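Local coordinates for competence damage-inducible protein A (Klebsiella pneumoniae subsp. pneumoniae MGH 78578, PDB 5V01) that is of unknown function but belongs to the CinA family, some of whose members deamidate nicotinamide mononucleotide, at residues A[144-147]-A[152-155]. Numbering follows the deposited sequence. Where two conformers were deposited one is given.
Sequences MCFA and TVVA
With chi1 at 170°, Val153 sends CG1 opposite its own nitrogen, which sets its two methyl groups beside Phe146, whose own CG stands anti to its carbonyl carbon (chi1 -61°). The fork of the valine therefore straddles the base of the phenylalanine: CG1 and CG2 each lie 4.2 Å from Phe146 CB, while CG1 also approaches the ring obliquely. CG2 reaches on to the backbone, 3.8 Å from Phe146 O. A beta-branched residue suits this place, since it puts two methyls close to the backbone, one covering Phe146 CB and the start of the ring while the other reaches the carbonyl oxygens. Phe146 suits its own because the long flat ring runs on past Val153 to pack against Val129 and Phe131 of strand 128-135 and against Ala157 and Tyr160 one and two turns further along helix 150-169. Thr152 divides its branches. Its methyl CG2 rests 3.6 Å from Ala147 O, whereas OG1 turns to a hydrogen bond with Asp149 OD1. Ala147 offers its carbonyl here, its small side chain pointing away from the helix, and that oxygen accepts a hydrogen bond from Lys156 NZ. The segments thus close the tight connection between strand 138-145, outermost in this chain's sheet, and the final helix. No hydrogen bond joins them directly, so their cohesion comes from apolar and methyl-to-carbonyl packing, while Ala147 O and Thr152 OG1 bond elsewhere in the chain.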
ATOM      1  N   MET A 144     -20.881   0.612  -1.708  1.00 17.21           N
ATOM      2  CA  MET A 144     -21.295  -0.276  -0.604  1.00 17.48           C
ATOM      3  C   MET A 144     -21.404   0.541   0.678  1.00 20.43           C
ATOM      4  O   MET A 144     -20.761   1.588   0.801  1.00 20.77           O
ATOM      5  CB  MET A 144     -20.282  -1.412  -0.396  1.00 18.33           C
ATOM      6  CG  MET A 144     -20.140  -2.369  -1.565  1.00 20.43           C
ATOM      7  SD  MET A 144     -21.624  -3.334  -1.827  1.00 23.77           S
ATOM      8  CE  MET A 144     -21.573  -4.492  -0.458  1.00 27.97           C
ATOM      9  N   CYS A 145     -22.248   0.118   1.623  0.50 23.89           N
ATOM     10  CA  CYS A 145     -22.233   0.706   2.983  0.50 26.86           C
ATOM     11  C   CYS A 145     -22.069  -0.413   4.007  0.50 25.84           C
ATOM     12  O   CYS A 145     -23.005  -1.161   4.275  0.50 32.77           O
ATOM     13  CB  CYS A 145     -23.470   1.572   3.286  0.50 30.27           C
ATOM     14  SG  CYS A 145     -23.225   2.831   4.588  0.50 35.03           S
ATOM     15  N   PHE A 146     -20.868  -0.498   4.577  1.00 23.09           N
ATOM     16  CA  PHE A 146     -20.472  -1.550   5.520  1.00 22.78           C
ATOM     17  C   PHE A 146     -20.698  -1.105   6.947  1.00 26.26           C
ATOM     18  O   PHE A 146     -20.502   0.070   7.283  1.00 28.60           O
ATOM     19  CB  PHE A 146     -18.988  -1.879   5.358  1.00 22.35           C
ATOM     20  CG  PHE A 146     -18.620  -2.382   3.995  1.00 19.69           C
ATOM     21  CD1 PHE A 146     -19.014  -3.640   3.563  1.00 19.99           C
ATOM     22  CD2 PHE A 146     -17.852  -1.606   3.152  1.00 17.58           C
ATOM     23  CE1 PHE A 146     -18.655  -4.103   2.304  1.00 19.45           C
ATOM     24  CE2 PHE A 146     -17.491  -2.056   1.895  1.00 18.00           C
ATOM     25  CZ  PHE A 146     -17.888  -3.314   1.467  1.00 16.99           C
ATOM     26  N   ALA A 147     -21.080  -2.055   7.790  1.00 27.50           N
ATOM     27  CA  ALA A 147     -21.302  -1.804   9.210  1.00 27.10           C
ATOM     28  C   ALA A 147     -20.040  -2.137  10.003  1.00 28.65           C
ATOM     29  O   ALA A 147     -19.219  -2.955   9.575  1.00 28.96           O
ATOM     30  CB  ALA A 147     -22.490  -2.618   9.700  1.00 31.11           C
ATOM     31  N   THR A 152     -13.084  -2.779  11.095  1.00 20.95           N
ATOM     32  CA  THR A 152     -14.039  -3.718  10.501  1.00 21.26           C
ATOM     33  C   THR A 152     -14.440  -3.322   9.071  1.00 19.09           C
ATOM     34  O   THR A 152     -14.453  -4.165   8.148  1.00 19.13           O
ATOM     35  CB  THR A 152     -15.284  -3.862  11.414  1.00 22.28           C
ATOM     36  OG1 THR A 152     -14.872  -4.421  12.664  1.00 26.15           O
ATOM     37  CG2 THR A 152     -16.341  -4.727  10.783  1.00 24.34           C
ATOM     38  N   VAL A 153     -14.767  -2.044   8.886  1.00 17.56           N
ATOM     39  CA  VAL A 153     -15.116  -1.539   7.558  1.00 16.47           C
ATOM     40  C   VAL A 153     -13.955  -1.797   6.586  1.00 14.85           C
ATOM     41  O   VAL A 153     -14.166  -2.265   5.455  1.00 14.56           O
ATOM     42  CB  VAL A 153     -15.530  -0.035   7.553  1.00 17.10           C
ATOM     43  CG1 VAL A 153     -15.657   0.506   6.140  1.00 18.29           C
ATOM     44  CG2 VAL A 153     -16.835   0.173   8.314  1.00 19.15           C
ATOM     45  N   VAL A 154     -12.736  -1.485   7.011  1.00 15.10           N
ATOM     46  CA  VAL A 154     -11.584  -1.715   6.147  1.00 14.62           C
ATOM     47  C   VAL A 154     -11.467  -3.190   5.743  1.00 15.18           C
ATOM     48  O   VAL A 154     -11.261  -3.513   4.572  1.00 13.77           O
ATOM     49  CB  VAL A 154     -10.288  -1.172   6.811  1.00 14.88           C
ATOM     50  CG1 VAL A 154      -9.040  -1.672   6.111  1.00 16.26           C
ATOM     51  CG2 VAL A 154     -10.302   0.356   6.863  1.00 15.29           C
ATOM     52  N   ALA A 155     -11.575  -4.092   6.715  1.00 14.42           N
ATOM     53  CA  ALA A 155     -11.418  -5.524   6.434  1.00 15.38           C
ATOM     54  C   ALA A 155     -12.533  -5.997   5.480  1.00 14.61           C
ATOM     55  O   ALA A 155     -12.281  -6.739   4.537  1.00 14.75           O
ATOM     56  CB  ALA A 155     -11.428  -6.335   7.722  1.00 17.49           C
TER